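Local coordinates for glutathione peroxidase-like protein (Trypanosoma brucei, PDB 3DWV) that probably reduces hydroperoxides as a glutathione peroxidase-type enzyme that draws its electrons from tryparedoxin, at residues M20-L32 / N125-K137. The protein carries 1 engineered substitution. Residues are numbered along the deposited sequence; the frame is centred on the assembly and turned at random. Where two conformers were deposited one is given.
Sequences MSAASSIFDFEVL and NAHPLYEYMKKTK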
# COMPACT_ATOMS: atom_id res chain seq x y z
N MET A 20 10.49 -16.89 5.22
CA MET A 20 9.33 -16.50 4.42
C MET A 20 8.42 -17.64 4.02
O MET A 20 7.21 -17.47 3.74
CB MET A 20 9.86 -15.84 3.14
CG MET A 20 8.79 -15.45 2.16
SD MET A 20 7.82 -14.03 2.71
CE MET A 20 9.02 -12.69 2.57
N SER A 21 9.02 -18.83 3.95
CA SER A 21 8.27 -20.04 3.62
C SER A 21 7.18 -20.34 4.64
O SER A 21 6.23 -21.11 4.49
CB SER A 21 9.22 -21.25 3.53
OG SER A 21 9.91 -21.51 4.74
N ALA A 22 7.26 -19.72 5.83
CA ALA A 22 6.12 -20.07 6.69
C ALA A 22 5.15 -18.90 6.75
O ALA A 22 4.07 -19.02 7.36
CB ALA A 22 6.64 -20.53 8.04
N ALA A 23 5.48 -17.78 6.08
CA ALA A 23 4.53 -16.67 6.09
C ALA A 23 3.13 -17.05 5.62
O ALA A 23 2.93 -17.71 4.60
CB ALA A 23 5.01 -15.54 5.19
N SER A 24 2.11 -16.63 6.35
CA SER A 24 0.75 -16.99 5.99
C SER A 24 -0.21 -15.80 6.11
O SER A 24 -1.39 -15.93 5.82
CB SER A 24 0.25 -18.12 6.90
OG SER A 24 0.11 -17.66 8.24
N SER A 25 0.33 -14.66 6.58
CA SER A 25 -0.48 -13.44 6.61
C SER A 25 0.43 -12.21 6.74
O SER A 25 1.60 -12.38 7.08
CB SER A 25 -1.51 -13.42 7.73
OG SER A 25 -1.01 -12.98 8.96
N ILE A 26 -0.14 -11.02 6.52
CA ILE A 26 0.73 -9.83 6.71
C ILE A 26 1.19 -9.66 8.14
O ILE A 26 2.15 -8.95 8.46
CB ILE A 26 -0.05 -8.56 6.30
CG1 ILE A 26 -1.30 -8.30 7.16
CG2 ILE A 26 -0.38 -8.60 4.81
CD1 ILE A 26 -1.89 -6.92 6.93
N PHE A 27 0.49 -10.27 9.08
CA PHE A 27 0.74 -10.01 10.52
C PHE A 27 2.01 -10.71 10.97
O PHE A 27 2.39 -10.60 12.14
CB PHE A 27 -0.47 -10.46 11.37
CG PHE A 27 -1.74 -9.72 10.95
CD1 PHE A 27 -1.81 -8.34 11.06
CD2 PHE A 27 -2.82 -10.41 10.44
CE1 PHE A 27 -2.96 -7.66 10.68
CE2 PHE A 27 -3.97 -9.75 10.06
CZ PHE A 27 -4.03 -8.38 10.18
N ASP A 28 2.65 -11.44 10.05
CA ASP A 28 3.94 -12.06 10.32
C ASP A 28 5.10 -11.06 10.15
O ASP A 28 6.24 -11.51 10.32
CB ASP A 28 4.16 -13.29 9.43
CG ASP A 28 3.33 -14.51 9.78
OD1 ASP A 28 3.14 -14.80 10.97
OD2 ASP A 28 2.89 -15.22 8.84
N PHE A 29 4.81 -9.81 9.78
CA PHE A 29 5.83 -8.86 9.34
C PHE A 29 5.94 -7.66 10.25
O PHE A 29 4.93 -7.24 10.83
CB PHE A 29 5.57 -8.44 7.87
CG PHE A 29 5.59 -9.64 6.94
CD1 PHE A 29 6.79 -10.02 6.36
CD2 PHE A 29 4.45 -10.39 6.63
CE1 PHE A 29 6.88 -11.13 5.53
CE2 PHE A 29 4.51 -11.51 5.80
CZ PHE A 29 5.75 -11.90 5.25
N GLU A 30 7.19 -7.16 10.38
CA GLU A 30 7.51 -6.01 11.22
C GLU A 30 7.15 -4.70 10.57
O GLU A 30 7.57 -4.50 9.40
CB GLU A 30 9.04 -5.98 11.49
CG GLU A 30 9.38 -4.90 12.51
CD GLU A 30 10.79 -5.05 13.07
OE1 GLU A 30 11.62 -5.63 12.34
OE2 GLU A 30 11.09 -4.59 14.19
N VAL A 31 6.40 -3.84 11.23
CA VAL A 31 6.07 -2.50 10.71
C VAL A 31 6.36 -1.48 11.77
O VAL A 31 5.96 -1.52 12.95
CB VAL A 31 4.59 -2.48 10.24
CG1 VAL A 31 4.13 -1.11 9.79
CG2 VAL A 31 4.32 -3.51 9.12
N LEU A 32 7.10 -0.45 11.33
CA LEU A 32 7.27 0.77 12.10
C LEU A 32 6.43 1.91 11.52
O LEU A 32 6.32 2.08 10.28
CB LEU A 32 8.73 1.22 12.16
CG LEU A 32 9.80 0.21 12.59
CD1 LEU A 32 11.13 0.97 12.71
CD2 LEU A 32 9.45 -0.52 13.88
N ASN A 125 16.74 -4.53 -1.23
CA ASN A 125 16.34 -4.34 0.16
C ASN A 125 14.85 -4.12 0.32
O ASN A 125 14.43 -3.53 1.33
CB ASN A 125 17.14 -3.18 0.80
CG ASN A 125 17.38 -3.61 2.25
OD1 ASN A 125 17.11 -2.90 3.20
ND2 ASN A 125 17.89 -4.83 2.37
N ALA A 126 14.06 -4.67 -0.61
CA ALA A 126 12.60 -4.61 -0.48
C ALA A 126 12.13 -5.11 0.89
O ALA A 126 12.57 -6.20 1.27
CB ALA A 126 11.92 -5.48 -1.53
N HIS A 127 11.27 -4.37 1.57
CA HIS A 127 10.72 -4.80 2.87
C HIS A 127 10.04 -6.16 2.74
O HIS A 127 9.24 -6.40 1.80
CB HIS A 127 9.74 -3.75 3.38
CG HIS A 127 9.22 -3.99 4.78
ND1 HIS A 127 8.55 -5.11 5.23
CD2 HIS A 127 9.27 -3.16 5.86
CE1 HIS A 127 8.23 -4.95 6.52
NE2 HIS A 127 8.68 -3.75 6.92
N PRO A 128 10.31 -7.09 3.64
CA PRO A 128 9.71 -8.43 3.49
C PRO A 128 8.20 -8.44 3.39
O PRO A 128 7.70 -9.35 2.69
CB PRO A 128 10.21 -9.20 4.73
CG PRO A 128 11.50 -8.51 5.10
CD PRO A 128 11.24 -7.03 4.78
N LEU A 129 7.48 -7.50 3.99
CA LEU A 129 6.02 -7.53 3.86
C LEU A 129 5.67 -7.33 2.39
O LEU A 129 4.73 -7.96 1.91
CB LEU A 129 5.34 -6.48 4.75
CG LEU A 129 3.92 -6.03 4.43
CD1 LEU A 129 2.86 -6.96 5.02
CD2 LEU A 129 3.70 -4.62 4.97
N TYR A 130 6.42 -6.46 1.70
CA TYR A 130 6.18 -6.21 0.28
C TYR A 130 6.57 -7.44 -0.54
O TYR A 130 5.90 -7.87 -1.49
CB TYR A 130 6.88 -4.88 -0.18
CG TYR A 130 5.80 -3.82 -0.14
CD1 TYR A 130 5.49 -3.16 1.04
CD2 TYR A 130 5.08 -3.51 -1.28
CE1 TYR A 130 4.50 -2.21 1.09
CE2 TYR A 130 4.08 -2.56 -1.21
CZ TYR A 130 3.78 -1.90 -0.03
OH TYR A 130 2.79 -0.94 0.04
N GLU A 131 7.70 -8.07 -0.20
CA GLU A 131 8.09 -9.30 -0.91
C GLU A 131 7.00 -10.33 -0.77
O GLU A 131 6.67 -11.01 -1.78
CB GLU A 131 9.45 -9.78 -0.39
CG GLU A 131 10.45 -8.67 -0.85
CD GLU A 131 10.61 -8.66 -2.36
OE1 GLU A 131 11.55 -9.41 -2.74
OE2 GLU A 131 9.95 -8.00 -3.23
N TYR A 132 6.44 -10.40 0.44
CA TYR A 132 5.30 -11.33 0.57
C TYR A 132 4.07 -10.95 -0.22
O TYR A 132 3.46 -11.81 -0.90
CB TYR A 132 4.98 -11.42 2.08
CG TYR A 132 3.67 -12.14 2.40
CD1 TYR A 132 3.51 -13.52 2.21
CD2 TYR A 132 2.60 -11.42 2.89
CE1 TYR A 132 2.30 -14.14 2.51
CE2 TYR A 132 1.40 -12.01 3.19
CZ TYR A 132 1.26 -13.37 2.99
OH TYR A 132 0.04 -13.92 3.30
N MET A 133 3.58 -9.69 -0.15
CA MET A 133 2.36 -9.32 -0.87
C MET A 133 2.58 -9.42 -2.37
O MET A 133 1.70 -9.89 -3.11
CB MET A 133 1.95 -7.88 -0.49
CG MET A 133 1.50 -7.77 0.95
SD MET A 133 0.79 -6.14 1.34
CE MET A 133 2.05 -4.97 0.86
N LYS A 134 3.77 -9.01 -2.86
CA LYS A 134 4.05 -9.03 -4.30
C LYS A 134 4.10 -10.43 -4.86
O LYS A 134 3.69 -10.69 -6.02
CB LYS A 134 5.39 -8.32 -4.58
CG LYS A 134 5.34 -6.80 -4.36
CD LYS A 134 6.74 -6.27 -4.06
CE LYS A 134 7.65 -6.30 -5.26
NZ LYS A 134 9.02 -5.80 -4.93
N LYS A 135 4.64 -11.37 -4.06
CA LYS A 135 4.70 -12.71 -4.66
C LYS A 135 3.33 -13.36 -4.49
O LYS A 135 2.95 -14.19 -5.35
CB LYS A 135 5.83 -13.56 -4.11
CG LYS A 135 5.70 -13.99 -2.66
CD LYS A 135 6.38 -15.34 -2.47
CE LYS A 135 6.31 -15.78 -1.01
NZ LYS A 135 6.87 -14.70 -0.15
N THR A 136 2.59 -12.99 -3.44
CA THR A 136 1.23 -13.57 -3.33
C THR A 136 0.34 -13.08 -4.47
O THR A 136 -0.40 -13.87 -5.08
CB THR A 136 0.59 -13.24 -1.98
OG1 THR A 136 1.47 -13.73 -0.96
CG2 THR A 136 -0.75 -13.95 -1.84
N LYS A 137 0.39 -11.78 -4.74
CA LYS A 137 -0.43 -11.18 -5.82
C LYS A 137 0.52 -10.43 -6.74
O LYS A 137 0.80 -9.23 -6.57
CB LYS A 137 -1.54 -10.27 -5.29
CG LYS A 137 -2.43 -10.93 -4.26
CD LYS A 137 -3.27 -12.05 -4.81
CE LYS A 137 -4.21 -11.78 -5.93
NZ LYS A 137 -4.94 -13.10 -6.17
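In this thioredoxin-fold peroxidase the N-terminal loop wraps over helix 128-136, whose inner side rests on the central sheet, and Phe29 lies against the helix, as does Met20, whose SD is 3.9 Å from Tyr132 CB. The Phe29 ring places one face over Leu129 CA, a CH-pi contact 3.9 Å from the ring centroid, while Phe29 CZ lies against Tyr132 CB at 3.3 Å. The Phe29 and Tyr132 rings are near parallel (26°) but offset in their planes, with little of one over the other. Chi1 of 170° sends the Tyr132 ring away from its own backbone N, so that it sits between Ala23 and Ile26; Ala23 CB lies 3.9 Å from Tyr132 CD1. Deeper in, Leu129 CD1 packs against Ile26 CB at 3.6 Å, and Ile26 continues onto Ile51 and Ile155 of the sheet. At the helix start, His127 ND1 caps the helix by accepting from Leu129 N at 2.9 Å, almost in the ring plane, and NE2 gives a weak, bent bond (119°) to Glu30 O at 2.8 Å. The imidazole thus caps the helix firmly but links it to the loop only weakly, the joint resting mainly on apolar packing.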